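Side-chain contacts in catalase-3 (Neurospora crassa, PDB 4AJ9), which breaks down hydrogen peroxide into oxygen and water with the help of a heme cofactor: residues G73-Y78 / W271-Q276; G131-V136 / V226-K231; T213-L216 / K222-L225; T294-E299 / R517-F522. All coordinates share one frame; numbering follows the deposited sequence.

Contact 1 (G73-Y78 / W271-Q276)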
# COMPACT_ATOMS: atom_id res chain seq x y z
N GLY C 73 -21.50 -22.83 -2.95
CA GLY C 73 -22.35 -24.00 -2.83
C GLY C 73 -22.91 -24.15 -1.44
O GLY C 73 -22.94 -23.19 -0.66
N ILE C 74 -23.34 -25.37 -1.12
CA ILE C 74 -23.93 -25.65 0.18
C ILE C 74 -23.34 -26.94 0.73
O ILE C 74 -23.12 -27.90 -0.01
CB ILE C 74 -25.47 -25.81 0.08
CG1 ILE C 74 -26.11 -24.57 -0.54
CG2 ILE C 74 -26.07 -26.09 1.46
CD1 ILE C 74 -26.20 -23.40 0.39
N PHE C 75 -23.05 -26.95 2.02
CA PHE C 75 -22.67 -28.17 2.71
C PHE C 75 -23.83 -28.61 3.60
O PHE C 75 -24.45 -27.79 4.27
CB PHE C 75 -21.40 -27.99 3.56
CG PHE C 75 -21.16 -29.11 4.54
CD1 PHE C 75 -20.54 -30.28 4.13
CD2 PHE C 75 -21.59 -29.01 5.86
CE1 PHE C 75 -20.34 -31.32 5.02
CE2 PHE C 75 -21.38 -30.04 6.76
CZ PHE C 75 -20.75 -31.20 6.34
N THR C 76 -24.12 -29.90 3.59
CA THR C 76 -25.18 -30.45 4.42
C THR C 76 -24.62 -31.54 5.31
O THR C 76 -23.98 -32.48 4.83
CB THR C 76 -26.30 -31.06 3.56
OG1 THR C 76 -26.78 -30.08 2.63
CG2 THR C 76 -27.46 -31.53 4.46
N SER C 77 -24.84 -31.40 6.61
CA SER C 77 -24.38 -32.42 7.53
C SER C 77 -25.30 -33.64 7.45
O SER C 77 -26.52 -33.49 7.33
CB SER C 77 -24.32 -31.88 8.96
OG SER C 77 -23.88 -32.88 9.86
N TYR C 78 -24.71 -34.82 7.47
CA TYR C 78 -25.50 -36.06 7.49
C TYR C 78 -26.00 -36.42 8.89
O TYR C 78 -26.76 -37.36 9.05
CB TYR C 78 -24.69 -37.22 6.92
CG TYR C 78 -24.59 -37.21 5.41
CD1 TYR C 78 -25.31 -36.29 4.65
CD2 TYR C 78 -23.78 -38.11 4.73
CE1 TYR C 78 -25.23 -36.27 3.27
CE2 TYR C 78 -23.69 -38.10 3.36
CZ TYR C 78 -24.42 -37.18 2.63
OH TYR C 78 -24.32 -37.19 1.26
N TRP C 271 -18.96 -33.49 -3.22
CA TRP C 271 -17.94 -34.24 -2.52
C TRP C 271 -18.49 -34.59 -1.16
O TRP C 271 -19.14 -33.75 -0.51
CB TRP C 271 -16.68 -33.41 -2.29
CG TRP C 271 -15.89 -33.07 -3.51
CD1 TRP C 271 -14.75 -33.68 -3.94
CD2 TRP C 271 -16.15 -32.02 -4.44
NE1 TRP C 271 -14.28 -33.08 -5.07
CE2 TRP C 271 -15.13 -32.06 -5.41
CE3 TRP C 271 -17.15 -31.05 -4.55
CZ2 TRP C 271 -15.08 -31.17 -6.49
CZ3 TRP C 271 -17.10 -30.16 -5.62
CH2 TRP C 271 -16.07 -30.23 -6.57
N GLU C 272 -18.23 -35.80 -0.69
CA GLU C 272 -18.59 -36.12 0.68
C GLU C 272 -17.45 -35.70 1.59
O GLU C 272 -16.28 -35.87 1.26
CB GLU C 272 -18.96 -37.60 0.84
CG GLU C 272 -20.42 -37.88 0.45
CD GLU C 272 -20.76 -39.35 0.35
OE1 GLU C 272 -19.83 -40.19 0.36
OE2 GLU C 272 -21.96 -39.67 0.27
N LEU C 273 -17.79 -35.10 2.73
CA LEU C 273 -16.81 -34.81 3.76
C LEU C 273 -16.67 -36.05 4.63
O LEU C 273 -17.65 -36.53 5.18
CB LEU C 273 -17.27 -33.65 4.65
CG LEU C 273 -16.27 -33.25 5.74
CD1 LEU C 273 -14.93 -32.87 5.14
CD2 LEU C 273 -16.83 -32.11 6.58
N ALA C 274 -15.45 -36.57 4.74
CA ALA C 274 -15.22 -37.74 5.57
C ALA C 274 -14.03 -37.47 6.47
O ALA C 274 -13.20 -36.61 6.17
CB ALA C 274 -14.96 -38.96 4.70
N VAL C 275 -13.96 -38.20 7.58
CA VAL C 275 -12.85 -38.04 8.52
C VAL C 275 -12.26 -39.39 8.92
O VAL C 275 -12.95 -40.41 8.95
CB VAL C 275 -13.30 -37.35 9.82
CG1 VAL C 275 -13.62 -35.86 9.58
CG2 VAL C 275 -14.49 -38.08 10.44
N GLN C 276 -10.98 -39.39 9.22
CA GLN C 276 -10.39 -40.48 9.97
C GLN C 276 -10.29 -39.96 11.39
O GLN C 276 -9.91 -38.81 11.59
CB GLN C 276 -9.02 -40.84 9.41
CG GLN C 276 -9.09 -41.47 8.02
CD GLN C 276 -7.72 -41.74 7.44
OE1 GLN C 276 -7.02 -40.82 7.01
NE2 GLN C 276 -7.32 -43.01 7.41
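In the antiparallel beta-barrel of the catalase core, Phe75 of strand 68-77 meets Leu273 of strand 270-278 across strand 305-314, which pairs with both. With CG anti to the backbone N (chi1 -178°), Leu273 turns its CD2 branch to Phe75 CE1 and CZ, and its CB packs beside that branch. Leu273 CB lies 3.9 Å from Phe75 CE1, and Leu273 CD2 is 4.0 Å from Phe75 CZ. The two side chains cross at about a right angle, an approach oblique to the ring. Phe75 also packs edge-to-face with Phe126, while Leu273 rests on Trp230, which makes the pair part of a larger apolar cluster.

The neighbouring residues form a second, looser meeting. Glu272 extends beyond CG to bring OE2 to the edge of the Tyr78 ring, in its plane and 3.6 Å from Tyr78 OH, with the carboxylate turned 89° from the ring. This is proximity rather than a hydrogen bond; the other carboxylate oxygen, OE1, has a long, weak ion pair with Lys233. Tyr78 and Glu272 both touch Val306 of the intervening strand. The contact thus bridges two strands that flank strand 305-314 in the antiparallel beta-barrel of the catalase fold, with Phe75 and Leu273 buried.

Contact 2 (G131-V136 / V226-K231). With HEM (protoporphyrin IX containing Fe), chain Y.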
# COMPACT_ATOMS: atom_id res chain seq x y z
N GLY C 131 -18.93 -18.46 12.94
CA GLY C 131 -17.77 -17.87 12.31
C GLY C 131 -17.32 -18.66 11.10
O GLY C 131 -17.81 -19.76 10.85
N ASN C 132 -16.39 -18.10 10.34
CA ASN C 132 -15.88 -18.79 9.17
C ASN C 132 -14.90 -19.88 9.56
O ASN C 132 -13.98 -19.62 10.34
CB ASN C 132 -15.19 -17.80 8.22
CG ASN C 132 -16.16 -16.85 7.58
OD1 ASN C 132 -17.37 -17.10 7.57
ND2 ASN C 132 -15.65 -15.73 7.04
N PHE C 133 -15.11 -21.08 9.01
CA PHE C 133 -14.19 -22.20 9.17
C PHE C 133 -13.66 -22.62 7.80
O PHE C 133 -14.43 -22.97 6.92
CB PHE C 133 -14.91 -23.39 9.83
CG PHE C 133 -14.06 -24.62 9.93
CD1 PHE C 133 -12.84 -24.57 10.57
CD2 PHE C 133 -14.49 -25.83 9.39
CE1 PHE C 133 -12.03 -25.72 10.67
CE2 PHE C 133 -13.70 -26.98 9.50
CZ PHE C 133 -12.47 -26.92 10.13
N ASP C 134 -12.35 -22.57 7.62
CA ASP C 134 -11.76 -22.92 6.34
C ASP C 134 -10.97 -24.21 6.50
O ASP C 134 -10.18 -24.35 7.45
CB ASP C 134 -10.77 -21.86 5.85
CG ASP C 134 -11.41 -20.51 5.56
OD1 ASP C 134 -12.65 -20.37 5.58
OD2 ASP C 134 -10.62 -19.57 5.31
N ILE C 135 -11.19 -25.13 5.57
CA ILE C 135 -10.29 -26.25 5.39
C ILE C 135 -9.48 -25.95 4.14
O ILE C 135 -9.99 -26.04 3.01
CB ILE C 135 -11.04 -27.59 5.24
CG1 ILE C 135 -11.77 -27.92 6.56
CG2 ILE C 135 -10.08 -28.69 4.85
CD1 ILE C 135 -12.69 -29.16 6.46
N VAL C 136 -8.24 -25.57 4.34
CA VAL C 136 -7.39 -25.15 3.22
C VAL C 136 -6.54 -26.34 2.82
O VAL C 136 -5.45 -26.56 3.35
CB VAL C 136 -6.49 -23.96 3.63
CG1 VAL C 136 -5.66 -23.45 2.43
CG2 VAL C 136 -7.35 -22.83 4.20
N VAL C 226 -7.89 -35.92 14.01
CA VAL C 226 -8.71 -36.08 12.81
C VAL C 226 -7.94 -35.75 11.52
O VAL C 226 -7.13 -34.84 11.49
CB VAL C 226 -10.00 -35.22 12.88
CG1 VAL C 226 -9.68 -33.72 12.87
CG2 VAL C 226 -10.92 -35.55 11.74
N LYS C 227 -8.22 -36.52 10.47
CA LYS C 227 -7.82 -36.17 9.10
C LYS C 227 -9.07 -35.83 8.29
O LYS C 227 -10.05 -36.59 8.32
CB LYS C 227 -7.07 -37.33 8.41
CG LYS C 227 -5.74 -37.74 9.04
CD LYS C 227 -4.67 -36.67 8.84
CE LYS C 227 -3.26 -37.27 8.98
NZ LYS C 227 -2.20 -36.22 9.02
N TRP C 228 -9.04 -34.70 7.59
CA TRP C 228 -10.16 -34.32 6.72
C TRP C 228 -9.97 -34.88 5.33
O TRP C 228 -8.87 -34.78 4.74
CB TRP C 228 -10.27 -32.79 6.59
CG TRP C 228 -10.55 -32.03 7.84
CD1 TRP C 228 -9.69 -31.19 8.49
CD2 TRP C 228 -11.78 -31.99 8.57
NE1 TRP C 228 -10.31 -30.65 9.59
CE2 TRP C 228 -11.60 -31.12 9.65
CE3 TRP C 228 -13.03 -32.61 8.39
CZ2 TRP C 228 -12.61 -30.86 10.58
CZ3 TRP C 228 -14.03 -32.34 9.31
CH2 TRP C 228 -13.81 -31.48 10.39
N HIS C 229 -11.04 -35.44 4.78
CA HIS C 229 -11.03 -35.97 3.42
C HIS C 229 -12.25 -35.47 2.66
O HIS C 229 -13.35 -35.43 3.21
CB HIS C 229 -11.10 -37.50 3.42
CG HIS C 229 -9.92 -38.17 4.06
ND1 HIS C 229 -9.05 -38.98 3.35
CD2 HIS C 229 -9.49 -38.18 5.34
CE1 HIS C 229 -8.13 -39.46 4.18
NE2 HIS C 229 -8.37 -38.98 5.38
N TRP C 230 -12.05 -35.08 1.40
CA TRP C 230 -13.17 -34.83 0.51
C TRP C 230 -13.15 -35.93 -0.55
O TRP C 230 -12.14 -36.11 -1.22
CB TRP C 230 -13.06 -33.48 -0.21
CG TRP C 230 -13.25 -32.24 0.64
CD1 TRP C 230 -12.29 -31.34 1.01
CD2 TRP C 230 -14.49 -31.76 1.17
NE1 TRP C 230 -12.87 -30.33 1.75
CE2 TRP C 230 -14.21 -30.56 1.86
CE3 TRP C 230 -15.81 -32.22 1.13
CZ2 TRP C 230 -15.20 -29.83 2.52
CZ3 TRP C 230 -16.79 -31.50 1.77
CH2 TRP C 230 -16.48 -30.30 2.45
N LYS C 231 -14.26 -36.63 -0.70
CA LYS C 231 -14.35 -37.74 -1.65
C LYS C 231 -15.23 -37.31 -2.81
O LYS C 231 -16.41 -37.02 -2.63
CB LYS C 231 -14.92 -38.98 -0.96
CG LYS C 231 -14.09 -39.51 0.21
CD LYS C 231 -12.70 -39.94 -0.24
CE LYS C 231 -12.73 -41.21 -1.06
NZ LYS C 231 -11.39 -41.54 -1.63
CHA HEM Y . -2.16 -20.54 -0.41
CHB HEM Y . -2.76 -25.25 0.64
CHC HEM Y . 1.44 -25.21 3.06
CHD HEM Y . 1.56 -20.38 2.76
C1A HEM Y . -2.67 -21.82 -0.38
C2A HEM Y . -3.88 -22.29 -1.06
C3A HEM Y . -4.03 -23.59 -0.78
C4A HEM Y . -2.95 -23.99 0.10
CMA HEM Y . -5.16 -24.53 -1.27
CAA HEM Y . -4.78 -21.42 -1.99
CBA HEM Y . -6.02 -20.92 -1.26
CGA HEM Y . -6.88 -20.18 -2.25
O1A HEM Y . -6.97 -18.93 -2.17
O2A HEM Y . -7.48 -20.85 -3.14
C1B HEM Y . -1.70 -25.64 1.44
C2B HEM Y . -1.56 -26.93 2.09
C3B HEM Y . -0.38 -26.93 2.74
C4B HEM Y . 0.23 -25.63 2.54
CMB HEM Y . -2.61 -28.06 1.97
CAB HEM Y . 0.24 -28.04 3.63
CBB HEM Y . -0.54 -28.94 4.24
C1C HEM Y . 1.78 -23.89 3.25
C2C HEM Y . 2.80 -23.40 4.17
C3C HEM Y . 2.83 -22.07 4.05
C4C HEM Y . 1.81 -21.67 3.11
CMC HEM Y . 3.70 -24.27 5.05
CAC HEM Y . 3.69 -21.06 4.82
CBC HEM Y . 4.03 -21.32 6.08
C1D HEM Y . 0.60 -19.97 1.88
C2D HEM Y . 0.37 -18.59 1.52
C3D HEM Y . -0.79 -18.64 0.54
C4D HEM Y . -1.14 -20.04 0.40
CMD HEM Y . 1.14 -17.36 2.05
CAD HEM Y . -1.46 -17.44 -0.16
CBD HEM Y . -2.70 -17.09 0.66
CGD HEM Y . -3.33 -15.85 0.10
O1D HEM Y . -4.54 -15.64 0.36
O2D HEM Y . -2.63 -15.09 -0.62
NA HEM Y . -2.14 -22.89 0.31
NB HEM Y . -0.60 -24.88 1.74
NC HEM Y . 1.20 -22.81 2.63
ND HEM Y . -0.30 -20.78 1.21
FE HEM Y . -0.54 -22.85 1.54
O HOH W 1 -11.05 -28.08 1.52
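Ile135 sets its CD1 methyl squarely on the indole of Trp228, a CH-pi contact in which the methyl stands 3.8 Å from the centroid of the five-membered ring and only 15° off its normal. The isoleucine reaches this point because CG1 is anti to its own carbonyl carbon (chi1 -65°) and CD1 continues the chain in extended form. Trp228 likewise turns CG anti to its carbonyl carbon, and its side chain crosses that of Ile135 at about a right angle. Further along the indole, the CZ2 corner meets the edge of the Phe133 ring, with Phe133 CZ 4.0 Å away. Replacing Trp228 by an alanine would probably open a gap in the barrel interior and leave the Ile135 methyl and the Phe133 ring edge without the surface they pack against.

One water bridges the strands: it donates to Ile135 O at 2.7 Å and accepts from Trp230 NE1 at 2.9 Å. Trp230 itself stacks on Phe122. Val136, which follows Ile135, belongs to the heme pocket, its CG1 lying 3.6 Å from heme C3A. The strands are not sheet neighbours; the axes of the two segments make an angle of 78° and come within 9.6 Å. Apolar side chains meeting between such steeply crossed strands belong to the packed interior of the catalase beta-barrel, here directly behind the heme pocket.

Contact 3 (T213-L216 / K222-L225)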
# COMPACT_ATOMS: atom_id res chain seq x y z
N THR C 213 -3.10 -33.54 10.58
CA THR C 213 -3.95 -33.96 11.68
C THR C 213 -4.39 -32.70 12.42
O THR C 213 -3.57 -31.85 12.77
CB THR C 213 -3.18 -34.88 12.65
OG1 THR C 213 -2.52 -35.91 11.90
CG2 THR C 213 -4.14 -35.51 13.68
N PHE C 214 -5.70 -32.58 12.62
CA PHE C 214 -6.28 -31.55 13.47
C PHE C 214 -6.90 -32.24 14.67
O PHE C 214 -6.69 -33.45 14.87
CB PHE C 214 -7.32 -30.73 12.71
CG PHE C 214 -6.74 -29.83 11.65
CD1 PHE C 214 -6.47 -30.33 10.38
CD2 PHE C 214 -6.45 -28.50 11.92
CE1 PHE C 214 -5.94 -29.51 9.40
CE2 PHE C 214 -5.92 -27.67 10.94
CZ PHE C 214 -5.65 -28.18 9.68
N ARG C 215 -7.64 -31.50 15.48
CA ARG C 215 -8.39 -32.09 16.58
C ARG C 215 -9.86 -31.71 16.52
O ARG C 215 -10.21 -30.55 16.27
CB ARG C 215 -7.82 -31.65 17.94
CG ARG C 215 -6.50 -32.30 18.30
CD ARG C 215 -5.90 -31.72 19.58
NE ARG C 215 -4.91 -32.64 20.14
CZ ARG C 215 -3.60 -32.41 20.18
NH1 ARG C 215 -3.11 -31.27 19.71
NH2 ARG C 215 -2.78 -33.32 20.69
N LEU C 216 -10.73 -32.70 16.75
CA LEU C 216 -12.13 -32.41 17.03
C LEU C 216 -12.28 -32.41 18.54
O LEU C 216 -11.70 -33.25 19.22
CB LEU C 216 -13.06 -33.45 16.39
CG LEU C 216 -13.06 -33.53 14.87
CD1 LEU C 216 -14.12 -34.53 14.40
CD2 LEU C 216 -13.31 -32.14 14.27
N LYS C 222 -13.24 -33.15 25.53
CA LYS C 222 -12.63 -34.38 25.00
C LYS C 222 -12.26 -34.21 23.53
O LYS C 222 -13.02 -33.64 22.75
CB LYS C 222 -13.58 -35.58 25.16
CG LYS C 222 -14.01 -35.84 26.60
CD LYS C 222 -12.82 -35.74 27.55
CE LYS C 222 -13.19 -34.98 28.83
NZ LYS C 222 -11.99 -34.66 29.67
N SER C 223 -11.09 -34.72 23.15
CA SER C 223 -10.62 -34.55 21.79
C SER C 223 -10.31 -35.86 21.09
O SER C 223 -10.04 -36.87 21.73
CB SER C 223 -9.38 -33.66 21.76
OG SER C 223 -8.30 -34.26 22.46
N LYS C 224 -10.38 -35.84 19.77
CA LYS C 224 -9.87 -36.91 18.94
C LYS C 224 -9.02 -36.25 17.88
O LYS C 224 -9.28 -35.11 17.51
CB LYS C 224 -11.02 -37.66 18.28
CG LYS C 224 -11.94 -38.36 19.28
CD LYS C 224 -12.99 -39.18 18.57
CE LYS C 224 -13.85 -39.95 19.57
NZ LYS C 224 -13.00 -40.67 20.55
N LEU C 225 -8.02 -36.97 17.39
CA LEU C 225 -7.21 -36.50 16.28
C LEU C 225 -7.98 -36.80 15.01
O LEU C 225 -8.68 -37.82 14.93
CB LEU C 225 -5.86 -37.22 16.27
CG LEU C 225 -4.99 -37.05 17.52
CD1 LEU C 225 -3.78 -37.99 17.46
CD2 LEU C 225 -4.57 -35.59 17.68
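Leu225 lays its CD2 methyl over one face of the Arg215 guanidinium, 3.9 Å from Arg215 NE, while Ser223 OG approaches the same group obliquely. The arginine and leucine chains lie side by side and point the same way, Arg215 being extended from CG to NE. Its N-H groups are used outside the hairpin: NE forms a salt bridge with Glu280, which also binds Ser223 OG, and NH1 one with Glu341. Phe214 starts away from the partner strand, and its ring meets Trp228 with the planes about 50° apart.

Thr213 adds its CG2 methyl, 3.5 Å from Leu225 CB, whereas its hydroxyl bonds with Leu290 O and Lys227. Beneath these side chains the backbones form an antiparallel ladder. Leu216 and Lys224 are a hydrogen-bonded pair, with Leu216 N to Lys224 O at 2.9 Å and Lys224 N to Leu216 O at 3.0 Å; Arg215 and Leu225 are the adjoining non-hydrogen-bonded pair. A leucine in place of Arg215 would probably leave Glu280 and Glu341 without their shared cationic mate. The chemistry thus implies a hairpin closed by its backbone, with one leucine methyl over a guanidinium face and with Glu280 and Glu341 probably offsetting the charge of Arg215 and of nearby Arg424.

Contact 4 (T294-E299 / R517-F522)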
# COMPACT_ATOMS: atom_id res chain seq x y z
N THR C 294 4.13 -35.28 6.10
CA THR C 294 4.64 -36.00 4.94
C THR C 294 4.10 -37.43 4.93
O THR C 294 4.51 -38.23 4.09
CB THR C 294 6.20 -36.04 4.91
OG1 THR C 294 6.70 -36.82 6.01
CG2 THR C 294 6.79 -34.61 4.99
N LYS C 295 3.21 -37.74 5.86
CA LYS C 295 2.66 -39.09 5.98
C LYS C 295 1.14 -39.03 5.91
O LYS C 295 0.53 -38.07 6.39
CB LYS C 295 3.06 -39.72 7.31
CG LYS C 295 4.55 -39.66 7.66
CD LYS C 295 5.33 -40.77 6.97
CE LYS C 295 6.78 -40.80 7.46
NZ LYS C 295 7.46 -39.48 7.30
N PHE C 296 0.52 -40.04 5.30
CA PHE C 296 -0.92 -40.23 5.42
C PHE C 296 -1.25 -41.49 6.22
O PHE C 296 -0.39 -42.34 6.42
CB PHE C 296 -1.64 -40.23 4.05
CG PHE C 296 -1.30 -41.41 3.16
CD1 PHE C 296 -1.99 -42.61 3.28
CD2 PHE C 296 -0.31 -41.30 2.19
CE1 PHE C 296 -1.68 -43.69 2.47
CE2 PHE C 296 0.01 -42.36 1.38
CZ PHE C 296 -0.67 -43.57 1.51
N LEU C 297 -2.48 -41.59 6.71
CA LEU C 297 -2.90 -42.74 7.50
C LEU C 297 -3.62 -43.75 6.61
O LEU C 297 -4.72 -43.48 6.14
CB LEU C 297 -3.82 -42.29 8.64
CG LEU C 297 -4.31 -43.37 9.61
CD1 LEU C 297 -3.15 -44.00 10.34
CD2 LEU C 297 -5.28 -42.76 10.61
N PRO C 298 -3.00 -44.92 6.38
CA PRO C 298 -3.66 -45.95 5.56
C PRO C 298 -5.09 -46.20 6.02
O PRO C 298 -5.34 -46.28 7.22
CB PRO C 298 -2.78 -47.18 5.79
CG PRO C 298 -1.42 -46.60 5.99
CD PRO C 298 -1.63 -45.32 6.76
N GLU C 299 -6.02 -46.30 5.08
CA GLU C 299 -7.42 -46.48 5.42
C GLU C 299 -7.69 -47.83 6.07
O GLU C 299 -8.73 -48.03 6.69
CB GLU C 299 -8.31 -46.29 4.19
CG GLU C 299 -8.44 -44.82 3.80
CD GLU C 299 -9.22 -44.62 2.54
OE1 GLU C 299 -10.25 -45.31 2.37
OE2 GLU C 299 -8.80 -43.76 1.73
N ARG C 517 -5.32 -49.06 0.01
CA ARG C 517 -6.41 -48.71 -0.88
C ARG C 517 -6.61 -47.21 -0.96
O ARG C 517 -6.15 -46.45 -0.10
CB ARG C 517 -7.72 -49.35 -0.42
CG ARG C 517 -8.27 -48.77 0.89
CD ARG C 517 -9.65 -49.36 1.19
NE ARG C 517 -10.27 -48.81 2.39
CZ ARG C 517 -10.43 -49.49 3.53
NH1 ARG C 517 -10.00 -50.74 3.63
NH2 ARG C 517 -11.02 -48.91 4.58
N GLY C 518 -7.34 -46.77 -1.97
CA GLY C 518 -7.80 -45.40 -2.02
C GLY C 518 -6.83 -44.38 -2.58
O GLY C 518 -7.10 -43.18 -2.50
N VAL C 519 -5.71 -44.82 -3.15
CA VAL C 519 -4.75 -43.86 -3.69
C VAL C 519 -4.63 -43.92 -5.21
O VAL C 519 -4.08 -43.01 -5.85
CB VAL C 519 -3.35 -43.97 -3.00
CG1 VAL C 519 -3.48 -43.72 -1.49
CG2 VAL C 519 -2.74 -45.31 -3.27
N SER C 520 -5.17 -44.98 -5.80
CA SER C 520 -5.16 -45.15 -7.25
C SER C 520 -6.29 -44.37 -7.94
O SER C 520 -7.38 -44.21 -7.39
CB SER C 520 -5.25 -46.64 -7.62
OG SER C 520 -5.54 -46.82 -9.00
N ILE C 521 -6.02 -43.88 -9.15
CA ILE C 521 -7.05 -43.23 -9.95
C ILE C 521 -7.59 -44.22 -10.98
O ILE C 521 -8.80 -44.38 -11.16
CB ILE C 521 -6.50 -41.98 -10.66
CG1 ILE C 521 -6.17 -40.88 -9.65
CG2 ILE C 521 -7.51 -41.47 -11.69
CD1 ILE C 521 -5.30 -39.78 -10.22
N PHE C 522 -6.66 -44.90 -11.65
CA PHE C 522 -6.99 -45.73 -12.81
C PHE C 522 -7.49 -47.14 -12.48
O PHE C 522 -7.93 -47.86 -13.38
CB PHE C 522 -5.78 -45.78 -13.75
CG PHE C 522 -5.44 -44.46 -14.35
CD1 PHE C 522 -6.15 -43.97 -15.42
CD2 PHE C 522 -4.42 -43.69 -13.82
CE1 PHE C 522 -5.84 -42.75 -15.97
CE2 PHE C 522 -4.10 -42.46 -14.37
CZ PHE C 522 -4.82 -41.99 -15.45
O HOH W 2 -12.04 -46.24 4.33
O HOH W 3 -5.23 -45.88 2.41
O HOH W 4 -8.60 -42.03 -0.37
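Glu299 and Arg517 cross at about a right angle, with the carboxylate and guanidinium planes 84° apart, so the two groups do not meet as a flat, bidentate pair. Instead the glutamate passes over the arginine: its CB sits above one face of the guanidinium, 3.7 Å from Arg517 NE, and its backbone carbonyl carbon lies over the same group, toward the rim. From there the extended Glu299 chain carries OE1 to a single, rather long salt bridge with Arg517 NE, at 3.5 Å. Arg517 presents this face with CG between its backbone N and carbonyl carbon (chi1 69°) and the chain straight from CG to NE.

Waters bridge the same two residues. At the guanidinium edge, in its plane, a water accepts from Arg517 NH2 at 2.9 Å and donates to Glu299 OE1 at 2.8 Å. A second accepts from Glu299 N and donates to Arg517 O at 2.7 Å, linking the backbones. Gly518 follows with a positive phi of 85°; any CB there would run into Glu299 OE2.

Deeper in, Phe296 and Val519 also cross at about a right angle, the Val519 CG1 methyl meeting the ring obliquely at 4.1 Å from Phe296 CZ. Leu447 and Phe448 of helix 443-450 flank this apolar pair. Neither segment is regular helix or strand: a loop of the catalase core here meets the connection that runs from helix 489-499 to strand 533-537 of the C-terminal parallel sheet, an arrangement that belongs to the long catalases, which carry this additional domain.

Overall arrangement
Contacts 1, 2 and 3 belong to one antiparallel sheet, the catalase barrel. Contacts 2 and 3 share strand 223-232, and contact 1 reaches its neighbour, strand 270-278. Centres of contacts 1 and 2 are about 9 Å apart, those of 2 and 3 about 13 Å. Along the chain, contact 3 falls within the span of contact 2, which falls within that of contact 1; contact 2 borders the heme pocket. Contact 4 comes afterwards, its centre about 18 to 21 Å from the others. Gln276 NE2 bonds to Leu297 O, holding loop 294-299 to the barrel, and contact 4 then joins that loop to the chain leading into the C-terminal domain.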